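Local coordinates for oxidoreductase, zinc-binding dehydrogenase family (Myxococcus xanthus, PDB 5K1S), which is a zinc-binding medium-chain reductase involved in an alternative de novo route to isovaleryl coenzyme A, at residues A[157-162]-A[354-359]; A[162-167]-A[316-321]; A[172-177]-A[277-282]; A[196-201]-A[327-332]. All coordinates share one frame; numbering follows the deposited sequence.

Contact 1 (A[157-162]-A[354-359])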
loop_
_atom_site.group_PDB
_atom_site.type_symbol
_atom_site.label_atom_id
_atom_site.label_comp_id
_atom_site.label_asym_id
_atom_site.label_seq_id
_atom_site.Cartn_x
_atom_site.Cartn_y
_atom_site.Cartn_z
ATOM N N PRO A 157 5.564 18.951 -30.029
ATOM C CA PRO A 157 5.697 18.130 -31.238
ATOM C C PRO A 157 5.176 16.718 -31.023
ATOM O O PRO A 157 5.046 16.231 -29.897
ATOM C CB PRO A 157 7.206 18.131 -31.509
ATOM C CG PRO A 157 7.829 18.448 -30.198
ATOM C CD PRO A 157 6.876 19.369 -29.506
ATOM N N TRP A 158 4.883 16.053 -32.142
ATOM C CA TRP A 158 4.258 14.735 -32.085
ATOM C C TRP A 158 5.164 13.716 -31.405
ATOM O O TRP A 158 4.715 12.944 -30.550
ATOM C CB TRP A 158 3.894 14.267 -33.496
ATOM C CG TRP A 158 2.861 15.118 -34.167
ATOM C CD1 TRP A 158 3.038 15.910 -35.266
ATOM C CD2 TRP A 158 1.490 15.265 -33.784
ATOM N NE1 TRP A 158 1.861 16.538 -35.590
ATOM C CE2 TRP A 158 0.895 16.161 -34.696
ATOM C CE3 TRP A 158 0.707 14.726 -32.759
ATOM C CZ2 TRP A 158 -0.445 16.530 -34.614
ATOM C CZ3 TRP A 158 -0.624 15.094 -32.678
ATOM C CH2 TRP A 158 -1.186 15.988 -33.601
ATOM N N ASN A 159 6.445 13.692 -31.776
ATOM C CA ASN A 159 7.348 12.672 -31.249
ATOM C C ASN A 159 7.410 12.725 -29.727
ATOM O O ASN A 159 7.289 11.695 -29.052
ATOM C CB ASN A 159 8.742 12.841 -31.853
ATOM C CG ASN A 159 8.761 12.593 -33.347
ATOM O OD1 ASN A 159 7.818 12.034 -33.909
ATOM N ND2 ASN A 159 9.844 13.000 -34.000
ATOM N N GLU A 160 7.607 13.920 -29.166
ATOM C CA GLU A 160 7.627 14.056 -27.713
ATOM C C GLU A 160 6.287 13.665 -27.108
ATOM O O GLU A 160 6.235 13.083 -26.019
ATOM C CB GLU A 160 7.986 15.489 -27.322
ATOM C CG GLU A 160 9.477 15.765 -27.256
ATOM C CD GLU A 160 9.782 17.150 -26.720
ATOM O OE1 GLU A 160 9.096 18.110 -27.131
ATOM O OE2 GLU A 160 10.697 17.276 -25.880
ATOM N N ALA A 161 5.189 13.975 -27.802
ATOM C CA ALA A 161 3.862 13.686 -27.268
ATOM C C ALA A 161 3.550 12.196 -27.302
ATOM O O ALA A 161 2.823 11.698 -26.435
ATOM C CB ALA A 161 2.803 14.462 -28.050
ATOM N N ALA A 162 4.089 11.470 -28.282
ATOM C CA ALA A 162 3.803 10.047 -28.429
ATOM C C ALA A 162 4.503 9.182 -27.392
ATOM O O ALA A 162 4.382 7.954 -27.467
ATOM C CB ALA A 162 4.200 9.577 -29.828
ATOM N N ARG A 354 13.527 6.750 -25.247
ATOM C CA ARG A 354 12.258 6.329 -25.823
ATOM C C ARG A 354 12.361 6.302 -27.342
ATOM O O ARG A 354 12.894 7.237 -27.951
ATOM C CB ARG A 354 11.125 7.260 -25.383
ATOM C CG ARG A 354 10.462 6.849 -24.074
ATOM C CD ARG A 354 9.624 5.586 -24.250
ATOM N NE ARG A 354 9.028 5.127 -22.996
ATOM C CZ ARG A 354 9.591 4.255 -22.161
ATOM N NH1 ARG A 354 10.781 3.729 -22.427
ATOM N NH2 ARG A 354 8.957 3.903 -21.048
ATOM N N LEU A 355 11.855 5.229 -27.941
ATOM C CA LEU A 355 11.784 5.090 -29.387
ATOM C C LEU A 355 10.393 5.477 -29.872
ATOM O O LEU A 355 9.400 5.325 -29.156
ATOM C CB LEU A 355 12.102 3.657 -29.816
ATOM C CG LEU A 355 13.499 3.154 -29.449
ATOM C CD1 LEU A 355 13.609 1.662 -29.718
ATOM C CD2 LEU A 355 14.569 3.922 -30.218
ATOM N N VAL A 356 10.333 5.980 -31.102
ATOM C CA VAL A 356 9.089 6.470 -31.685
ATOM C C VAL A 356 8.998 5.977 -33.120
ATOM O O VAL A 356 9.971 6.066 -33.875
ATOM C CB VAL A 356 9.008 8.009 -31.637
ATOM C CG1 VAL A 356 7.726 8.498 -32.292
ATOM C CG2 VAL A 356 9.093 8.502 -30.198
ATOM N N LEU A 357 7.830 5.462 -33.494
ATOM C CA LEU A 357 7.547 5.075 -34.869
ATOM C C LEU A 357 6.755 6.185 -35.548
ATOM O O LEU A 357 5.721 6.623 -35.031
ATOM C CB LEU A 357 6.770 3.758 -34.921
ATOM C CG LEU A 357 7.516 2.520 -34.423
ATOM C CD1 LEU A 357 6.585 1.316 -34.388
ATOM C CD2 LEU A 357 8.734 2.227 -35.289
ATOM N N VAL A 358 7.243 6.635 -36.699
ATOM C CA VAL A 358 6.630 7.716 -37.461
ATOM C C VAL A 358 5.997 7.102 -38.709
ATOM O O VAL A 358 6.723 6.644 -39.603
ATOM C CB VAL A 358 7.656 8.792 -37.835
ATOM C CG1 VAL A 358 6.977 9.938 -38.570
ATOM C CG2 VAL A 358 8.368 9.298 -36.590
ATOM N N PRO A 359 4.667 7.057 -38.819
ATOM C CA PRO A 359 4.062 6.517 -40.034
ATOM C C PRO A 359 4.367 7.407 -41.225
ATOM O O PRO A 359 4.590 8.619 -41.068
ATOM C CB PRO A 359 2.556 6.508 -39.710
ATOM C CG PRO A 359 2.471 6.601 -38.228
ATOM C CD PRO A 359 3.654 7.407 -37.810
#

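Contact 2 (A[162-167]-A[316-321]). With ZN (zinc ion), chain F.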
loop_
_atom_site.group_PDB
_atom_site.type_symbol
_atom_site.label_atom_id
_atom_site.label_comp_id
_atom_site.label_asym_id
_atom_site.label_seq_id
_atom_site.Cartn_x
_atom_site.Cartn_y
_atom_site.Cartn_z
ATOM N N ALA A 162 4.089 11.470 -28.282
ATOM C CA ALA A 162 3.803 10.047 -28.429
ATOM C C ALA A 162 4.503 9.182 -27.392
ATOM O O ALA A 162 4.382 7.954 -27.467
ATOM C CB ALA A 162 4.200 9.577 -29.828
ATOM N N THR A 163 5.235 9.769 -26.441
ATOM C CA THR A 163 5.907 9.002 -25.398
ATOM C C THR A 163 5.587 9.544 -24.009
ATOM O O THR A 163 6.305 9.242 -23.051
ATOM C CB THR A 163 7.422 8.994 -25.620
ATOM O OG1 THR A 163 7.924 10.336 -25.582
ATOM C CG2 THR A 163 7.760 8.366 -26.968
ATOM N N VAL A 164 4.515 10.325 -23.876
ATOM C CA VAL A 164 4.208 10.976 -22.608
ATOM C C VAL A 164 3.415 10.046 -21.699
ATOM O O VAL A 164 3.641 10.006 -20.485
ATOM C CB VAL A 164 3.446 12.290 -22.872
ATOM C CG1 VAL A 164 3.049 12.966 -21.569
ATOM C CG2 VAL A 164 4.293 13.225 -23.713
ATOM N N CYS A 165 2.476 9.284 -22.266
ATOM C CA CYS A 165 1.547 8.512 -21.446
ATOM C C CYS A 165 2.285 7.516 -20.559
ATOM O O CYS A 165 2.050 7.455 -19.348
ATOM C CB CYS A 165 0.538 7.792 -22.339
ATOM S SG CYS A 165 -0.880 7.107 -21.447
ATOM N N CYS A 166 3.184 6.729 -21.144
ATOM C CA CYS A 166 3.856 5.658 -20.418
ATOM C C CYS A 166 5.070 6.134 -19.632
ATOM O O CYS A 166 5.809 5.296 -19.104
ATOM C CB CYS A 166 4.273 4.556 -21.390
ATOM S SG CYS A 166 2.890 3.861 -22.294
ATOM N N THR A 167 5.294 7.443 -19.541
ATOM C CA THR A 167 6.384 7.976 -18.732
ATOM C C THR A 167 5.868 9.087 -17.828
ATOM O O THR A 167 5.637 8.866 -16.635
ATOM C CB THR A 167 7.516 8.490 -19.622
ATOM O OG1 THR A 167 7.005 9.470 -20.531
ATOM C CG2 THR A 167 8.138 7.345 -20.407
ATOM N N GLU A 316 -2.829 16.442 -18.083
ATOM C CA GLU A 316 -1.865 17.171 -17.267
ATOM C C GLU A 316 -0.434 16.828 -17.664
ATOM O O GLU A 316 0.421 17.717 -17.756
ATOM C CB GLU A 316 -2.103 16.864 -15.787
ATOM C CG GLU A 316 -1.165 17.590 -14.835
ATOM C CD GLU A 316 -1.316 19.098 -14.897
ATOM O OE1 GLU A 316 -2.268 19.581 -15.548
ATOM O OE2 GLU A 316 -0.478 19.803 -14.294
ATOM N N ALA A 317 -0.154 15.544 -17.896
ATOM C CA ALA A 317 1.188 15.139 -18.304
ATOM C C ALA A 317 1.578 15.799 -19.620
ATOM O O ALA A 317 2.682 16.339 -19.756
ATOM C CB ALA A 317 1.259 13.617 -18.424
ATOM N N LEU A 318 0.680 15.761 -20.606
ATOM C CA LEU A 318 0.950 16.426 -21.876
ATOM C C LEU A 318 1.200 17.913 -21.672
ATOM O O LEU A 318 2.069 18.501 -22.326
ATOM C CB LEU A 318 -0.216 16.202 -22.840
ATOM C CG LEU A 318 -0.429 14.754 -23.289
ATOM C CD1 LEU A 318 -1.777 14.595 -23.974
ATOM C CD2 LEU A 318 0.692 14.311 -24.213
ATOM N N ARG A 319 0.451 18.540 -20.763
ATOM C CA ARG A 319 0.655 19.959 -20.491
ATOM C C ARG A 319 2.030 20.207 -19.883
ATOM O O ARG A 319 2.695 21.195 -20.219
ATOM C CB ARG A 319 -0.441 20.477 -19.562
ATOM C CG ARG A 319 -0.453 21.990 -19.414
ATOM C CD ARG A 319 -1.381 22.441 -18.299
ATOM N NE ARG A 319 -0.934 21.967 -16.991
ATOM C CZ ARG A 319 0.086 22.484 -16.314
ATOM N NH1 ARG A 319 0.782 23.494 -16.819
ATOM N NH2 ARG A 319 0.417 21.987 -15.130
ATOM N N LEU A 320 2.474 19.323 -18.985
ATOM C CA LEU A 320 3.772 19.508 -18.345
ATOM C C LEU A 320 4.914 19.422 -19.349
ATOM O O LEU A 320 5.929 20.110 -19.191
ATOM C CB LEU A 320 3.957 18.471 -17.237
ATOM C CG LEU A 320 3.071 18.665 -16.004
ATOM C CD1 LEU A 320 3.102 17.432 -15.122
ATOM C CD2 LEU A 320 3.509 19.893 -15.217
ATOM N N THR A 321 4.774 18.590 -20.382
ATOM C CA THR A 321 5.830 18.481 -21.382
ATOM C C THR A 321 5.876 19.718 -22.271
ATOM O O THR A 321 6.959 20.189 -22.633
ATOM C CB THR A 321 5.627 17.226 -22.229
ATOM O OG1 THR A 321 5.424 16.095 -21.372
ATOM C CG2 THR A 321 6.845 16.975 -23.107
HETATM ZN ZN ZN F . 3.189 1.551 -22.319
#

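Contact 3 (A[172-177]-A[277-282])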
loop_
_atom_site.group_PDB
_atom_site.type_symbol
_atom_site.label_atom_id
_atom_site.label_comp_id
_atom_site.label_asym_id
_atom_site.label_seq_id
_atom_site.Cartn_x
_atom_site.Cartn_y
_atom_site.Cartn_z
ATOM N N VAL A 172 2.656 11.243 -13.207
ATOM C CA VAL A 172 1.582 12.012 -12.583
ATOM C C VAL A 172 0.745 11.111 -11.685
ATOM O O VAL A 172 0.473 11.438 -10.524
ATOM C CB VAL A 172 0.718 12.700 -13.658
ATOM C CG1 VAL A 172 -0.517 13.350 -13.032
ATOM C CG2 VAL A 172 1.537 13.740 -14.411
ATOM N N HIS A 173 0.319 9.963 -12.213
ATOM C CA HIS A 173 -0.479 9.035 -11.420
ATOM C C HIS A 173 0.278 8.583 -10.176
ATOM O O HIS A 173 -0.298 8.496 -9.085
ATOM C CB HIS A 173 -0.878 7.833 -12.276
ATOM C CG HIS A 173 -1.863 6.919 -11.616
ATOM N ND1 HIS A 173 -3.014 7.376 -11.011
ATOM C CD2 HIS A 173 -1.871 5.573 -11.470
ATOM C CE1 HIS A 173 -3.687 6.352 -10.518
ATOM N NE2 HIS A 173 -3.014 5.246 -10.783
ATOM N N THR A 174 1.575 8.303 -10.320
ATOM C CA THR A 174 2.376 7.805 -9.206
ATOM C C THR A 174 2.723 8.919 -8.225
ATOM O O THR A 174 2.465 8.801 -7.022
ATOM C CB THR A 174 3.658 7.158 -9.737
ATOM O OG1 THR A 174 3.325 6.136 -10.684
ATOM C CG2 THR A 174 4.472 6.548 -8.602
ATOM N N VAL A 175 3.313 10.005 -8.725
ATOM C CA VAL A 175 3.830 11.053 -7.851
ATOM C C VAL A 175 2.690 11.820 -7.192
ATOM O O VAL A 175 2.735 12.110 -5.991
ATOM C CB VAL A 175 4.755 11.989 -8.651
ATOM C CG1 VAL A 175 5.287 13.117 -7.774
ATOM C CG2 VAL A 175 5.906 11.202 -9.268
ATOM N N ARG A 176 1.656 12.164 -7.960
ATOM C CA ARG A 176 0.614 13.076 -7.496
ATOM C C ARG A 176 -0.644 12.348 -7.038
ATOM O O ARG A 176 -0.995 12.387 -5.855
ATOM C CB ARG A 176 0.257 14.064 -8.611
ATOM C CG ARG A 176 1.321 15.087 -8.880
ATOM C CD ARG A 176 0.802 16.123 -9.840
ATOM N NE ARG A 176 1.789 17.158 -10.117
ATOM C CZ ARG A 176 1.629 18.115 -11.025
ATOM N NH1 ARG A 176 0.517 18.164 -11.750
ATOM N NH2 ARG A 176 2.580 19.019 -11.211
ATOM N N THR A 177 -1.339 11.692 -7.967
ATOM C CA THR A 177 -2.638 11.109 -7.655
ATOM C C THR A 177 -2.531 10.120 -6.501
ATOM O O THR A 177 -3.294 10.191 -5.531
ATOM C CB THR A 177 -3.214 10.427 -8.898
ATOM O OG1 THR A 177 -2.857 11.175 -10.068
ATOM C CG2 THR A 177 -4.723 10.339 -8.801
ATOM N N ARG A 277 5.660 6.242 3.013
ATOM C CA ARG A 277 4.791 5.520 2.094
ATOM C C ARG A 277 5.562 5.170 0.830
ATOM O O ARG A 277 6.235 6.027 0.249
ATOM C CB ARG A 277 3.546 6.348 1.754
ATOM C CG ARG A 277 3.844 7.717 1.172
ATOM C CD ARG A 277 2.621 8.614 1.222
ATOM N NE ARG A 277 2.844 9.881 0.529
ATOM C CZ ARG A 277 3.479 10.925 1.053
ATOM N NH1 ARG A 277 3.968 10.867 2.285
ATOM N NH2 ARG A 277 3.630 12.033 0.341
ATOM N N VAL A 278 5.460 3.911 0.411
ATOM C CA VAL A 278 6.122 3.410 -0.789
ATOM C C VAL A 278 5.064 3.242 -1.868
ATOM O O VAL A 278 4.087 2.506 -1.681
ATOM C CB VAL A 278 6.849 2.084 -0.521
ATOM C CG1 VAL A 278 7.480 1.545 -1.802
ATOM C CG2 VAL A 278 7.901 2.270 0.558
ATOM N N VAL A 279 5.258 3.913 -2.998
ATOM C CA VAL A 279 4.339 3.834 -4.126
ATOM C C VAL A 279 4.955 2.885 -5.147
ATOM O O VAL A 279 5.944 3.222 -5.807
ATOM C CB VAL A 279 4.068 5.215 -4.734
ATOM C CG1 VAL A 279 2.961 5.122 -5.774
ATOM C CG2 VAL A 279 3.696 6.212 -3.644
ATOM N N VAL A 280 4.374 1.698 -5.280
ATOM C CA VAL A 280 4.912 0.660 -6.150
ATOM C C VAL A 280 4.244 0.776 -7.513
ATOM O O VAL A 280 3.013 0.743 -7.616
ATOM C CB VAL A 280 4.695 -0.736 -5.551
ATOM C CG1 VAL A 280 5.403 -1.789 -6.394
ATOM C CG2 VAL A 280 5.185 -0.782 -4.110
ATOM N N VAL A 281 5.057 0.910 -8.560
ATOM C CA VAL A 281 4.539 0.980 -9.923
ATOM C C VAL A 281 5.179 -0.028 -10.865
ATOM O O VAL A 281 4.597 -0.327 -11.923
ATOM C CB VAL A 281 4.698 2.415 -10.483
ATOM C CG1 VAL A 281 6.165 2.812 -10.561
ATOM C CG2 VAL A 281 4.022 2.551 -11.847
ATOM N N GLY A 282 6.341 -0.601 -10.548
ATOM C CA GLY A 282 7.018 -1.483 -11.473
ATOM C C GLY A 282 7.660 -2.660 -10.767
ATOM O O GLY A 282 7.975 -2.610 -9.577
#

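Contact 4 (A[196-201]-A[327-332])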
loop_
_atom_site.group_PDB
_atom_site.type_symbol
_atom_site.label_atom_id
_atom_site.label_comp_id
_atom_site.label_asym_id
_atom_site.label_seq_id
_atom_site.Cartn_x
_atom_site.Cartn_y
_atom_site.Cartn_z
ATOM N N VAL A 196 10.038 6.227 -16.908
ATOM C CA VAL A 196 9.181 6.642 -15.802
ATOM C C VAL A 196 9.992 7.400 -14.759
ATOM O O VAL A 196 9.539 8.416 -14.218
ATOM C CB VAL A 196 8.475 5.419 -15.185
ATOM C CG1 VAL A 196 7.645 5.831 -13.970
ATOM C CG2 VAL A 196 7.595 4.733 -16.217
ATOM N N GLY A 197 11.198 6.917 -14.457
ATOM C CA GLY A 197 12.002 7.555 -13.429
ATOM C C GLY A 197 12.336 8.995 -13.763
ATOM O O GLY A 197 12.151 9.896 -12.941
ATOM N N LEU A 198 12.833 9.233 -14.978
ATOM C CA LEU A 198 13.205 10.588 -15.371
ATOM C C LEU A 198 12.033 11.548 -15.219
ATOM O O LEU A 198 12.200 12.668 -14.721
ATOM C CB LEU A 198 13.720 10.593 -16.810
ATOM C CG LEU A 198 15.064 9.893 -17.033
ATOM C CD1 LEU A 198 15.372 9.791 -18.518
ATOM C CD2 LEU A 198 16.185 10.621 -16.306
ATOM N N SER A 199 10.838 11.132 -15.637
ATOM C CA SER A 199 9.670 11.992 -15.482
ATOM C C SER A 199 9.330 12.196 -14.012
ATOM O O SER A 199 8.958 13.301 -13.601
ATOM C CB SER A 199 8.478 11.403 -16.233
ATOM O OG SER A 199 8.684 11.454 -17.634
ATOM N N SER A 200 9.456 11.141 -13.202
ATOM C CA SER A 200 9.166 11.267 -11.778
ATOM C C SER A 200 10.145 12.218 -11.101
ATOM O O SER A 200 9.743 13.058 -10.287
ATOM C CB SER A 200 9.207 9.892 -11.113
ATOM O OG SER A 200 8.253 9.019 -11.692
ATOM N N VAL A 201 11.437 12.100 -11.422
ATOM C CA VAL A 201 12.441 13.003 -10.859
ATOM C C VAL A 201 12.038 14.452 -11.103
ATOM O O VAL A 201 11.942 15.259 -10.171
ATOM C CB VAL A 201 13.830 12.700 -11.448
ATOM C CG1 VAL A 201 14.841 13.781 -11.062
ATOM C CG2 VAL A 201 14.318 11.336 -10.982
ATOM N N ARG A 327 10.472 17.220 -19.130
ATOM C CA ARG A 327 10.933 17.032 -20.494
ATOM C C ARG A 327 10.720 15.590 -20.949
ATOM O O ARG A 327 10.484 14.681 -20.150
ATOM C CB ARG A 327 12.413 17.386 -20.616
ATOM C CG ARG A 327 12.715 18.875 -20.627
ATOM C CD ARG A 327 14.206 19.117 -20.801
ATOM N NE ARG A 327 14.727 18.438 -21.985
ATOM C CZ ARG A 327 16.018 18.243 -22.236
ATOM N NH1 ARG A 327 16.940 18.668 -21.383
ATOM N NH2 ARG A 327 16.388 17.613 -23.344
ATOM N N GLN A 328 10.813 15.395 -22.262
ATOM C CA GLN A 328 10.786 14.076 -22.874
ATOM C C GLN A 328 12.127 13.820 -23.543
ATOM O O GLN A 328 12.647 14.688 -24.253
ATOM C CB GLN A 328 9.647 13.958 -23.893
ATOM C CG GLN A 328 8.289 13.680 -23.269
ATOM C CD GLN A 328 8.252 12.351 -22.541
ATOM O OE1 GLN A 328 8.912 11.393 -22.942
ATOM N NE2 GLN A 328 7.487 12.290 -21.456
ATOM N N PHE A 329 12.682 12.633 -23.315
ATOM C CA PHE A 329 14.005 12.266 -23.811
ATOM C C PHE A 329 13.829 11.231 -24.920
ATOM O O PHE A 329 13.917 10.024 -24.696
ATOM C CB PHE A 329 14.874 11.740 -22.667
ATOM C CG PHE A 329 15.001 12.696 -21.515
ATOM C CD1 PHE A 329 14.027 12.752 -20.531
ATOM C CD2 PHE A 329 16.093 13.542 -21.416
ATOM C CE1 PHE A 329 14.141 13.633 -19.471
ATOM C CE2 PHE A 329 16.212 14.423 -20.356
ATOM C CZ PHE A 329 15.235 14.468 -19.384
ATOM N N VAL A 330 13.580 11.722 -26.129
ATOM C CA VAL A 330 13.386 10.865 -27.294
ATOM C C VAL A 330 14.745 10.601 -27.927
ATOM O O VAL A 330 15.413 11.530 -28.394
ATOM C CB VAL A 330 12.424 11.509 -28.303
ATOM C CG1 VAL A 330 12.183 10.573 -29.482
ATOM C CG2 VAL A 330 11.108 11.875 -27.629
ATOM N N THR A 331 15.153 9.332 -27.950
ATOM C CA THR A 331 16.437 8.955 -28.529
ATOM C C THR A 331 16.404 9.093 -30.044
ATOM O O THR A 331 17.032 9.995 -30.606
ATOM C CB THR A 331 16.804 7.521 -28.139
ATOM O OG1 THR A 331 16.981 7.439 -26.720
ATOM C CG2 THR A 331 18.093 7.074 -28.832
ATOM N N ASP A 332 15.677 8.201 -30.713
ATOM C CA ASP A 332 15.639 8.161 -32.166
ATOM C C ASP A 332 14.201 8.058 -32.650
ATOM O O ASP A 332 13.381 7.353 -32.055
ATOM C CB ASP A 332 16.456 6.979 -32.708
#

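Contact 1 (A[157-162]-A[354-359])
N159 and V356 meet where the short helix 158-161 lies against strand 354-358, and they illustrate how a polar side chain can take part in a contact with no hydrogen bond across it. The asparagine has CG anti to its carbonyl carbon (chi1 -65°), which lays the amide along the strand rather than into it. Its OD1 comes to rest beside two valines of one strand face, 3.9 Å from V356 CG1 and 3.9 Å from V358 CG2; the amide arm runs roughly perpendicular to V358 and at a slant to V356. The second branch of V356 serves the backbone: CG2 lies 3.8 Å from N159 O. One turn on, A162 CB faces V356 CG1 at 4.4 Å, and A53 of strand 46-56 touches N159, A162 and V356 alike. Strand 354-358 pairs antiparallel with 46-56 and parallel with 330-335; the helix thus lies on a C-terminal strand of the GroES-like domain, to which the chain of a medium-chain dehydrogenase returns after its nucleotide-binding domain. Methyl groups against two carbonyl oxygens imply that van der Waals fit, rather than polar pairing, holds these segments together.

Contact 2 (A[162-167]-A[316-321])
V164 presses its isopropyl group against helix 311-323 where the GroES-like and Rossmann-type domains of this medium-chain dehydrogenase fold join, a buried contact made largely by one side chain. Its CG1, anti to the backbone N (chi1 177°), lies 3.7 Å from A317 CB. On another side L318 brings the CD2 branch to V164 CB, also at 3.7 Å, although the leucine's first bond does not aim at the valine. CG2 completes the fit, 3.9 Å from T321 OG1, the two side chains passing in opposite directions. Three residues from adjoining turns of the helix thus share a single valine.

The next shell turns the T321 hydroxyl. T321 OG1 donates to A317 O over 3.2 Å, tilted 34° from the carbonyl plane, and that oxygen also accepts T321 N, so the hydroxyl turns back on its own helix while its flank meets the valine. A valine here would probably leave A317 O with the backbone donor alone of these two and set a methyl where the hydroxyl now lies beside V164. A separate feature marks the outer side of helix 311-323, where R319 grips E316 side-on through NE and NH2, and E316 has a second charged partner in R176. Beyond V164, T167 OG1 donates to T163 O in the carbonyl plane, a bond that probably helps to place the turn that carries the zinc ligand C166. The SG of C166 lies 2.3 Å from the zinc ion that C57 and H79 also bind.

Contact 3 (A[172-177]-A[277-282])
T174 packs its methyl and hydroxyl against two valines at the end of strand 276-280, joining helix 165-178 to the six-stranded parallel sheet of the Rossmann-type domain. The closer half is methyl against methyl. T174 CG2, anti to the backbone N (chi1 -55° for OG1), approaches V279 CG1 at 3.5 Å, the two side chains running past each other in opposite senses; in addition, V279 CG1 lies 3.9 Å from T174 O. Strand 253-258, next in the sheet, closes this inner side, with V257 touching T174 and V255 touching V279.

The other half is looser. Past the end of the strand V281 is only partly buried, and it stands at about a right angle to the threonine, its CG2 3.8 Å from T174 OG1. That oxygen makes no hydrogen bond across the contact; it is bonded to T170 O, one turn earlier in its own helix, and meets the valine merely with its flank. A glycine in place of T174 would probably open a gap beside V279 CG1 and leave T170 O without the hydroxyl bonded to it.

The surroundings show how the strand and helix are placed. R277, at the start of the segment, reaches E185 in a salt bridge, while H173 hydrogen-bonds through NE2 to E300 of the second subunit, so this part of the helix also reaches the second subunit. Within the helix the turn widens to a pi-type one: V172 O accepts both R176 N at 2.9 Å and T177 N at 3.1 Å.

Contact 4 (A[196-201]-A[327-332])
The F329 ring meets L198 over one of its faces: L198 CD1 lies 4.3 Å from the ring centroid, 28° off the normal, in a CH-pi contact, and its closest ring atom is F329 CD1 at 3.8 Å. The leucine's base takes part as well, with L198 CB 4.1 Å from F329 CE1, so the ring is met by both the root and one branch of the side chain. The ring also meets the R327 guanidinium, which is displaced from the ring centre; F329 CE2 stands 4.2 Å above the centre of that flat group. The phenyl ring thus touches both a leucine methyl of helix 195-206 and a charged group two residues earlier in its own chain, R327 itself being exposed to solvent.

How the ring comes to lie there follows partly from F329 chi1 of -56°, which puts CG anti to the carbonyl carbon, on a side chain whose first bond points toward the helix. Next to L198 the helix is secured differently: S199 OG hydrogen-bonds to T168 OG1 of helix 165-178, and R327 N to Q202 OE1 further along helix 195-206. S200 OG donates to V196 O at 2.9 Å, from above the carbonyl plane, an acceptor it shares with S200 N.

Strand 330-335 begins just beyond F329 and pairs with 354-358, while helix 195-206 follows the first strand of the Rossmann-type sheet. This is the arrangement of a medium-chain dehydrogenase where the chain leaves the nucleotide-binding domain for the GroES-like one.

Overall arrangement
Taken from the N terminus, the chain enters these contacts at 157-162, and contact 1 closes the widest loop only when strand 354-358 returns, so that the other three lie nested within it. Contact 2 starts at the shared A162 and closes with helix 311-323; contact 3, begun further along helix 165-178, is nested inside it. Contact 4 breaks this order: 196-201 lies within the loops of contacts 2 and 3 but its partner 327-332 beyond both, so it crosses each. Contact 3 belongs to the Rossmann-type sheet, contact 1 to the GroES-like domain, while contacts 2 and 4 bridge the junction. A probable backbone hydrogen bond between T331 N and R354 O joins contacts 1 and 4.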